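PDB 6IY4: LupI from Flavobacterium sp. YS-80-122, which inhibits the psychrophilic marine protease MP and, like other members of the Inh family, probably acts against metalloendopeptidases. Local coordinates for residues Leu1-Ala7 against Thr49-Thr53; Val6-Phe12 against Cys22-Lys28; Ala75-Glu79 against Val89-Ala93. One frame throughout, in Å; residues are numbered along the deposited sequence.

Interaction 1: Leu1-Ala7 against Thr49-Thr53; sequences LSPAQVA and TWSPT
The indole of Trp-50 meets the N-terminal helical turn with its six-membered ring: the carbonyl oxygen of Pro-3 lies in the ring plane at the edge, 3.5 Å from CH2, while Val-6 CG1 and Ala-7 N approach obliquely. Beyond these two segments the ring of Phe-32 meets the indole with planes inclined at about 50°. The short helix 3-6 packs against edge strand 49-53 of the antiparallel beta-barrel typical of Inh inhibitors, with purely apolar packing between their side chains. Trp-50 CG sits between the backbone N and the carbonyl carbon (chi1 57°), which swings the indole toward the helix, and its NE1 is engaged by Thr-31 O.

Val-6 and the indole run past one another head to tail, and Val-6 CG1 comes within 3.7 Å of Trp-50 CZ3. The second methyl, CG2, anti to the carbonyl carbon, reaches Pro-52 CB at 4.0 Å, so one valine wedges against both large residues of the strand. The proline rings are set roughly perpendicular, with Pro-3 CD 4.1 Å from Pro-52 CG. Ser-2 N-caps the turn, its OG accepting a weak bond from Gln-5 N. In related inhibitors the N-terminal residues enter the protease cleft, so this end of the chain probably lies near that surface. Just ahead of the turn, Leu-1 O rests 3.5 Å from Pro-52 CB.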
loop_
_atom_site.group_PDB
_atom_site.type_symbol
_atom_site.label_atom_id
_atom_site.label_comp_id
_atom_site.label_asym_id
_atom_site.label_seq_id
_atom_site.Cartn_x
_atom_site.Cartn_y
_atom_site.Cartn_z
ATOM N N LEU A 1 -10.590 1.976 -10.968
ATOM C CA LEU A 1 -11.330 1.650 -9.701
ATOM C C LEU A 1 -11.469 2.935 -8.878
ATOM O O LEU A 1 -10.463 3.645 -8.773
ATOM C CB LEU A 1 -10.542 0.582 -8.927
ATOM C CG LEU A 1 -10.390 -0.806 -9.569
ATOM C CD1 LEU A 1 -9.515 -1.704 -8.707
ATOM C CD2 LEU A 1 -11.728 -1.499 -9.808
ATOM N N SER A 2 -12.667 3.263 -8.395
ATOM C CA SER A 2 -12.939 4.382 -7.465
ATOM C C SER A 2 -12.281 4.077 -6.123
ATOM O O SER A 2 -12.024 2.914 -5.753
ATOM C CB SER A 2 -14.407 4.598 -7.268
ATOM O OG SER A 2 -14.957 3.458 -6.587
ATOM N N PRO A 3 -12.054 5.079 -5.266
ATOM C CA PRO A 3 -11.658 4.768 -3.895
ATOM C C PRO A 3 -12.557 3.732 -3.210
ATOM O O PRO A 3 -12.058 2.871 -2.480
ATOM C CB PRO A 3 -11.740 6.130 -3.204
ATOM C CG PRO A 3 -11.375 7.099 -4.320
ATOM C CD PRO A 3 -12.012 6.522 -5.573
ATOM N N ALA A 4 -13.876 3.808 -3.395
ATOM C CA ALA A 4 -14.778 2.867 -2.691
ATOM C C ALA A 4 -14.452 1.425 -3.110
ATOM O O ALA A 4 -14.667 0.485 -2.305
ATOM C CB ALA A 4 -16.218 3.226 -2.983
ATOM N N GLN A 5 -13.949 1.219 -4.327
ATOM C CA GLN A 5 -13.653 -0.135 -4.850
ATOM C C GLN A 5 -12.279 -0.642 -4.391
ATOM O O GLN A 5 -11.955 -1.873 -4.610
ATOM C CB GLN A 5 -13.844 -0.124 -6.367
ATOM C CG GLN A 5 -15.316 -0.114 -6.734
ATOM C CD GLN A 5 -15.949 -1.418 -6.303
ATOM O OE1 GLN A 5 -15.495 -2.489 -6.687
ATOM N NE2 GLN A 5 -16.867 -1.339 -5.359
ATOM N N VAL A 6 -11.465 0.240 -3.796
ATOM C CA VAL A 6 -10.098 -0.128 -3.330
ATOM C C VAL A 6 -10.083 -0.107 -1.806
ATOM O O VAL A 6 -9.233 -0.772 -1.240
ATOM C CB VAL A 6 -9.072 0.867 -3.915
ATOM C CG1 VAL A 6 -7.649 0.634 -3.424
ATOM C CG2 VAL A 6 -9.105 0.892 -5.422
ATOM N N ALA A 7 -11.041 0.521 -1.147
ATOM C CA ALA A 7 -11.000 0.685 0.324
ATOM C C ALA A 7 -11.298 -0.644 1.000
ATOM O O ALA A 7 -11.999 -1.503 0.457
ATOM C CB ALA A 7 -11.969 1.729 0.796
ATOM N N THR A 49 -1.823 9.151 2.961
ATOM C CA THR A 49 -3.008 9.028 2.113
ATOM C C THR A 49 -2.702 8.106 0.934
ATOM O O THR A 49 -1.572 7.641 0.786
ATOM C CB THR A 49 -3.547 10.360 1.617
ATOM O OG1 THR A 49 -2.592 10.983 0.746
ATOM C CG2 THR A 49 -3.851 11.303 2.764
ATOM N N TRP A 50 -3.747 7.778 0.203
ATOM C CA TRP A 50 -3.610 6.908 -0.979
ATOM C C TRP A 50 -4.532 7.397 -2.073
ATOM O O TRP A 50 -5.523 8.040 -1.802
ATOM C CB TRP A 50 -3.843 5.444 -0.600
ATOM C CG TRP A 50 -5.170 5.170 0.036
ATOM C CD1 TRP A 50 -5.486 5.180 1.362
ATOM C CD2 TRP A 50 -6.366 4.770 -0.663
ATOM N NE1 TRP A 50 -6.794 4.847 1.531
ATOM C CE2 TRP A 50 -7.362 4.576 0.311
ATOM C CE3 TRP A 50 -6.702 4.584 -2.009
ATOM C CZ2 TRP A 50 -8.662 4.187 -0.016
ATOM C CZ3 TRP A 50 -7.982 4.166 -2.338
ATOM C CH2 TRP A 50 -8.958 3.988 -1.354
ATOM N N SER A 51 -4.233 6.986 -3.304
ATOM C CA SER A 51 -5.063 7.355 -4.461
ATOM C C SER A 51 -4.953 6.288 -5.520
ATOM O O SER A 51 -3.859 5.944 -5.954
ATOM C CB SER A 51 -4.642 8.683 -5.011
ATOM O OG SER A 51 -5.584 9.124 -5.972
ATOM N N PRO A 52 -6.083 5.764 -6.006
ATOM C CA PRO A 52 -6.035 4.758 -7.055
ATOM C C PRO A 52 -5.686 5.424 -8.381
ATOM O O PRO A 52 -5.953 6.604 -8.553
ATOM C CB PRO A 52 -7.447 4.168 -7.107
ATOM C CG PRO A 52 -8.289 5.023 -6.221
ATOM C CD PRO A 52 -7.444 6.092 -5.580
ATOM N N THR A 53 -5.115 4.651 -9.286
ATOM C CA THR A 53 -4.816 5.076 -10.672
ATOM C C THR A 53 -5.431 4.021 -11.558
ATOM O O THR A 53 -5.882 2.978 -11.093
ATOM C CB THR A 53 -3.309 5.219 -10.890
ATOM O OG1 THR A 53 -2.811 3.879 -10.995
ATOM C CG2 THR A 53 -2.639 6.019 -9.791
#

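Interaction 2: Val6-Phe12 against Cys22-Lys28. Unlike the reference sequence in segment 22-28: Leu-26 (reference Ser).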
loop_
_atom_site.group_PDB
_atom_site.type_symbol
_atom_site.label_atom_id
_atom_site.label_comp_id
_atom_site.label_asym_id
_atom_site.label_seq_id
_atom_site.Cartn_x
_atom_site.Cartn_y
_atom_site.Cartn_z
ATOM N N VAL A 6 -11.465 0.240 -3.796
ATOM C CA VAL A 6 -10.098 -0.128 -3.330
ATOM C C VAL A 6 -10.083 -0.107 -1.806
ATOM O O VAL A 6 -9.233 -0.772 -1.240
ATOM C CB VAL A 6 -9.072 0.867 -3.915
ATOM C CG1 VAL A 6 -7.649 0.634 -3.424
ATOM C CG2 VAL A 6 -9.105 0.892 -5.422
ATOM N N ALA A 7 -11.041 0.521 -1.147
ATOM C CA ALA A 7 -11.000 0.685 0.324
ATOM C C ALA A 7 -11.298 -0.644 1.000
ATOM O O ALA A 7 -11.999 -1.503 0.457
ATOM C CB ALA A 7 -11.969 1.729 0.796
ATOM N N GLY A 8 -10.759 -0.807 2.178
ATOM C CA GLY A 8 -11.023 -1.955 3.030
ATOM C C GLY A 8 -9.759 -2.536 3.590
ATOM O O GLY A 8 -8.728 -1.828 3.669
ATOM N N SER A 9 -9.867 -3.770 4.044
ATOM C CA SER A 9 -8.765 -4.488 4.723
ATOM C C SER A 9 -7.709 -4.985 3.720
ATOM O O SER A 9 -8.049 -5.713 2.757
ATOM C CB SER A 9 -9.298 -5.638 5.508
ATOM O OG SER A 9 -8.249 -6.214 6.249
ATOM N N TRP A 10 -6.457 -4.630 3.929
ATOM C CA TRP A 10 -5.341 -5.057 3.068
ATOM C C TRP A 10 -4.217 -5.586 3.934
ATOM O O TRP A 10 -3.905 -4.981 4.969
ATOM C CB TRP A 10 -4.846 -3.912 2.199
ATOM C CG TRP A 10 -5.790 -3.506 1.108
ATOM C CD1 TRP A 10 -6.833 -2.633 1.223
ATOM C CD2 TRP A 10 -5.796 -3.968 -0.256
ATOM N NE1 TRP A 10 -7.476 -2.505 0.032
ATOM C CE2 TRP A 10 -6.873 -3.295 -0.890
ATOM C CE3 TRP A 10 -5.003 -4.848 -1.006
ATOM C CZ2 TRP A 10 -7.142 -3.480 -2.244
ATOM C CZ3 TRP A 10 -5.273 -5.011 -2.344
ATOM C CH2 TRP A 10 -6.333 -4.342 -2.941
ATOM N N THR A 11 -3.530 -6.586 3.422
ATOM C CA THR A 11 -2.358 -7.181 4.091
ATOM C C THR A 11 -1.122 -6.858 3.272
ATOM O O THR A 11 -1.129 -7.105 2.038
ATOM C CB THR A 11 -2.532 -8.683 4.236
ATOM O OG1 THR A 11 -3.733 -8.871 5.000
ATOM C CG2 THR A 11 -1.357 -9.273 4.966
ATOM N N PHE A 12 -0.154 -6.242 3.922
ATOM C CA PHE A 12 1.118 -5.808 3.320
ATOM C C PHE A 12 2.233 -6.740 3.796
ATOM O O PHE A 12 2.305 -7.028 4.998
ATOM C CB PHE A 12 1.461 -4.383 3.747
ATOM C CG PHE A 12 0.597 -3.304 3.157
ATOM C CD1 PHE A 12 -0.660 -3.043 3.685
ATOM C CD2 PHE A 12 1.037 -2.534 2.103
ATOM C CE1 PHE A 12 -1.444 -2.031 3.167
ATOM C CE2 PHE A 12 0.229 -1.544 1.558
ATOM C CZ PHE A 12 -0.996 -1.291 2.113
ATOM N N CYS A 22 1.498 -7.218 7.694
ATOM C CA CYS A 22 0.807 -6.159 8.459
ATOM C C CYS A 22 -0.549 -5.921 7.806
ATOM O O CYS A 22 -0.564 -5.715 6.610
ATOM C CB CYS A 22 1.671 -4.914 8.399
ATOM S SG CYS A 22 0.956 -3.430 9.161
ATOM N N THR A 23 -1.632 -5.991 8.555
ATOM C CA THR A 23 -2.992 -5.717 8.046
ATOM C C THR A 23 -3.295 -4.252 8.336
ATOM O O THR A 23 -3.220 -3.839 9.546
ATOM C CB THR A 23 -4.011 -6.677 8.658
ATOM O OG1 THR A 23 -3.553 -8.000 8.380
ATOM C CG2 THR A 23 -5.403 -6.458 8.099
ATOM N N VAL A 24 -3.754 -3.504 7.328
ATOM C CA VAL A 24 -4.013 -2.050 7.384
ATOM C C VAL A 24 -5.378 -1.834 6.743
ATOM O O VAL A 24 -5.609 -2.400 5.692
ATOM C CB VAL A 24 -2.944 -1.248 6.641
ATOM C CG1 VAL A 24 -3.231 0.250 6.689
ATOM C CG2 VAL A 24 -1.559 -1.556 7.166
ATOM N N THR A 25 -6.203 -0.994 7.333
ATOM C CA THR A 25 -7.424 -0.528 6.658
ATOM C C THR A 25 -7.123 0.697 5.789
ATOM O O THR A 25 -6.558 1.690 6.300
ATOM C CB THR A 25 -8.517 -0.149 7.650
ATOM O OG1 THR A 25 -8.748 -1.260 8.505
ATOM C CG2 THR A 25 -9.776 0.212 6.912
ATOM N N LEU A 26 -7.508 0.611 4.521
ATOM C CA LEU A 26 -7.580 1.754 3.586
ATOM C C LEU A 26 -8.988 2.301 3.723
ATOM O O LEU A 26 -9.929 1.625 3.340
ATOM C CB LEU A 26 -7.240 1.348 2.158
ATOM C CG LEU A 26 -5.763 1.386 1.799
ATOM C CD1 LEU A 26 -4.946 0.363 2.610
ATOM C CD2 LEU A 26 -5.598 1.148 0.306
ATOM N N LYS A 27 -9.077 3.425 4.418
ATOM C CA LYS A 27 -10.370 4.073 4.715
ATOM C C LYS A 27 -10.932 4.707 3.433
ATOM O O LYS A 27 -10.174 5.197 2.595
ATOM C CB LYS A 27 -10.153 5.029 5.884
ATOM C CG LYS A 27 -9.699 4.355 7.163
ATOM C CD LYS A 27 -10.072 5.103 8.411
ATOM C CE LYS A 27 -8.906 5.784 9.081
ATOM N NZ LYS A 27 -9.309 6.289 10.417
ATOM N N LYS A 28 -12.243 4.748 3.316
ATOM C CA LYS A 28 -12.955 5.297 2.124
ATOM C C LYS A 28 -12.583 6.754 1.828
ATOM O O LYS A 28 -12.649 7.125 0.639
ATOM C CB LYS A 28 -14.456 5.132 2.339
ATOM C CG LYS A 28 -14.914 3.708 2.073
ATOM C CD LYS A 28 -16.413 3.539 1.914
ATOM C CE LYS A 28 -16.915 4.055 0.590
ATOM N NZ LYS A 28 -18.142 3.343 0.162
#
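Phe-12 N donates to Cys-22 O in a nearly straight bond, 2.8 Å long with 179° at the hydrogen, and Cys-22 N returns a bond to Phe-12 O. The same reciprocal pairing recurs at Trp-10 with Val-24 and at Gly-8 with Leu-26, the three hydrogen-bonded pairs of an antiparallel beta hairpin built from strands 8-14 and 22-26. Between them lie the non-hydrogen-bonded pairs Ser-9 with Thr-25 and Thr-11 with Thr-23. Gly-8 takes backbone angles (phi 133°) at which a side chain would collide with the preceding carbonyl.

The two faces differ sharply. On the polar one, Thr-11 OG1 and Thr-23 OG1 share a weak hydrogen bond of 3.5 Å, and Ser-9 OG touches Thr-23 CG2 at 3.4 Å. On the other, Phe-12 directs CE1 to Val-24 CB at 3.9 Å, an oblique approach, while Leu-26 CD1 stands 3.8 Å from Trp-10 CD1. Trp-10 CG is anti to the carbonyl carbon (chi1 -71°); this torsion together with chi2 lays the indole obliquely against Leu-26 and turns NE1 to Val-6 O. That nitrogen gives a 2.8 Å bond to Val-6 O, which lies close to the ring plane and pins the indole's rotation. With an alanine in place of Trp-10 the indole N-H to Val-6 O is gone, and a gap would probably open beside Leu-26 and Tyr-78, whose ring meets the indole. At the end of the pairing nearer the connecting loop, Cys-22 is disulfide-bonded to Cys-38. The chemistry thus implies a two-sided ribbon, hydroxyl-rich on the Thr-11 and Thr-23 face and oily on the face that helps form the barrel core.

Interaction 3: Ala75-Glu79 against Val89-Ala93; sequences AGRYE and VMQRA
Strands 77-79 and 89-92 run almost exactly antiparallel, at 175°, with Tyr-78 and Met-90 exchanging two backbone hydrogen bonds and Arg-92 N donating to Gly-76 O. Gly-76 has a positive phi, which favours glycine, at the entrance to the strand.

Arg-77 is the main polar side chain. With CG anti to the backbone N (chi1 -178°) and the chain extended as far as NE, it carries its guanidinium out from the sheet, leaning toward Glu-79. There NE, at 2.7 Å, and NH2, at 2.9 Å, both bind Glu-79 OE2: a side-on grip in the guanidinium plane that meets the carboxylate oxygen on its anti side. The salt bridge limits the turning of the guanidinium, and Val-89 CG1 lies over one of its faces, toward the rim, 3.7 Å from NH2. Gln-91 runs beside Arg-77 in the same direction, the aliphatic CG atoms of the two 3.8 Å apart.

On the opposite face of the hairpin from Arg-77, Tyr-78 and Met-90 run alongside each other, with Tyr-78 CB 3.6 Å from Met-90 CG. The sulfur SD sits 5.0 Å from the centroid of the Tyr-78 ring, 52° off its normal, making an oblique Met-aromatic contact. Leu-70 and Leu-57 also pack on this pair. The antiparallel register makes the segments part of the beta hairpin 77-82/86-92, whose apolar face contributes Tyr-78 and Met-90 to the interior of the Inh-type barrel.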
loop_
_atom_site.group_PDB
_atom_site.type_symbol
_atom_site.label_atom_id
_atom_site.label_comp_id
_atom_site.label_asym_id
_atom_site.label_seq_id
_atom_site.Cartn_x
_atom_site.Cartn_y
_atom_site.Cartn_z
ATOM N N ALA A 75 -7.269 -9.112 -9.278
ATOM C CA ALA A 75 -8.273 -8.619 -8.330
ATOM C C ALA A 75 -7.719 -8.687 -6.906
ATOM O O ALA A 75 -7.317 -9.759 -6.473
ATOM C CB ALA A 75 -9.521 -9.457 -8.466
ATOM N N GLY A 76 -7.717 -7.541 -6.224
ATOM C CA GLY A 76 -7.341 -7.499 -4.804
ATOM C C GLY A 76 -5.858 -7.705 -4.586
ATOM O O GLY A 76 -5.502 -8.131 -3.503
ATOM N N ARG A 77 -4.998 -7.401 -5.549
ATOM C CA ARG A 77 -3.533 -7.516 -5.327
ATOM C C ARG A 77 -2.780 -6.420 -6.072
ATOM O O ARG A 77 -2.994 -6.266 -7.293
ATOM C CB ARG A 77 -3.008 -8.868 -5.820
ATOM C CG ARG A 77 -1.518 -9.089 -5.585
ATOM C CD ARG A 77 -1.086 -10.428 -6.170
ATOM N NE ARG A 77 0.327 -10.687 -5.948
ATOM C CZ ARG A 77 0.834 -11.412 -4.952
ATOM N NH1 ARG A 77 0.057 -11.967 -4.041
ATOM N NH2 ARG A 77 2.135 -11.567 -4.867
ATOM N N TYR A 78 -1.923 -5.710 -5.354
ATOM C CA TYR A 78 -0.961 -4.757 -5.953
ATOM C C TYR A 78 0.449 -5.157 -5.556
ATOM O O TYR A 78 0.649 -5.740 -4.503
ATOM C CB TYR A 78 -1.209 -3.338 -5.463
ATOM C CG TYR A 78 -2.533 -2.725 -5.793
ATOM C CD1 TYR A 78 -3.579 -2.829 -4.910
ATOM C CD2 TYR A 78 -2.703 -1.991 -6.941
ATOM C CE1 TYR A 78 -4.794 -2.216 -5.170
ATOM C CE2 TYR A 78 -3.912 -1.405 -7.233
ATOM C CZ TYR A 78 -4.963 -1.519 -6.340
ATOM O OH TYR A 78 -6.185 -0.967 -6.569
ATOM N N GLU A 79 1.425 -4.832 -6.415
ATOM C CA GLU A 79 2.859 -5.060 -6.133
ATOM C C GLU A 79 3.675 -3.831 -6.529
ATOM O O GLU A 79 3.436 -3.310 -7.611
ATOM C CB GLU A 79 3.356 -6.268 -6.914
ATOM C CG GLU A 79 2.763 -7.548 -6.418
ATOM C CD GLU A 79 3.132 -8.720 -7.296
ATOM O OE1 GLU A 79 3.919 -8.507 -8.245
ATOM O OE2 GLU A 79 2.569 -9.805 -7.093
ATOM N N VAL A 89 4.104 -6.241 -1.469
ATOM C CA VAL A 89 2.850 -6.866 -1.914
ATOM C C VAL A 89 1.743 -6.350 -1.014
ATOM O O VAL A 89 1.951 -6.248 0.215
ATOM C CB VAL A 89 2.968 -8.400 -1.805
ATOM C CG1 VAL A 89 1.682 -9.076 -2.232
ATOM C CG2 VAL A 89 4.148 -8.911 -2.628
ATOM N N MET A 90 0.605 -6.020 -1.606
ATOM C CA MET A 90 -0.593 -5.712 -0.802
ATOM C C MET A 90 -1.721 -6.556 -1.387
ATOM O O MET A 90 -1.899 -6.609 -2.598
ATOM C CB MET A 90 -0.884 -4.207 -0.692
ATOM C CG MET A 90 -1.360 -3.598 -1.857
ATOM S SD MET A 90 -1.477 -1.767 -1.603
ATOM C CE MET A 90 -3.092 -1.561 -0.873
ATOM N N GLN A 91 -2.407 -7.284 -0.539
ATOM C CA GLN A 91 -3.452 -8.213 -1.005
ATOM C C GLN A 91 -4.599 -8.105 -0.036
ATOM O O GLN A 91 -4.322 -8.055 1.146
ATOM C CB GLN A 91 -3.032 -9.665 -0.916
ATOM C CG GLN A 91 -1.992 -10.088 -1.907
ATOM C CD GLN A 91 -1.844 -11.575 -1.703
ATOM O OE1 GLN A 91 -1.174 -12.028 -0.770
ATOM N NE2 GLN A 91 -2.559 -12.332 -2.529
ATOM N N ARG A 92 -5.817 -8.147 -0.526
ATOM C CA ARG A 92 -6.975 -8.175 0.398
ATOM C C ARG A 92 -6.972 -9.497 1.163
ATOM O O ARG A 92 -6.605 -10.539 0.595
ATOM C CB ARG A 92 -8.281 -7.985 -0.362
ATOM C CG ARG A 92 -8.504 -6.587 -0.905
ATOM C CD ARG A 92 -9.833 -6.475 -1.570
ATOM N NE ARG A 92 -10.216 -5.180 -2.054
ATOM C CZ ARG A 92 -10.804 -4.224 -1.365
ATOM N NH1 ARG A 92 -11.011 -4.303 -0.054
ATOM N NH2 ARG A 92 -11.180 -3.140 -2.001
ATOM N N ALA A 93 -7.378 -9.498 2.421
ATOM C CA ALA A 93 -7.293 -10.753 3.227
ATOM C C ALA A 93 -5.839 -11.255 3.286
ATOM O O ALA A 93 -5.443 -12.213 2.601
ATOM C CB ALA A 93 -8.188 -11.833 2.645
#

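Overall arrangement
The three contacts lie on one antiparallel sheet and on the N-terminal turn packed against it. Interactions 2 and 3, with centres about 9 Å apart, are hairpins joined through neighbouring strands 8-14 and 86-92, where Thr-11 N lies 2.8 Å from Gln-91 O in a probable hydrogen bond. Interaction 1 shares Val-6 and Ala-7 with interaction 2, their centres about 11 Å apart; the two also touch where Trp-50 CZ2 packs 3.2 Å from Lys-27 O, just beyond strand 22-26. Interactions 1 and 3, about 13 Å between centres, meet where Arg-92 NH1 reaches Ala-7 O at 3.0 Å and Val-6 CG2 packs on Tyr-78 OH. The N-terminal turn is thereby tied to both hairpins.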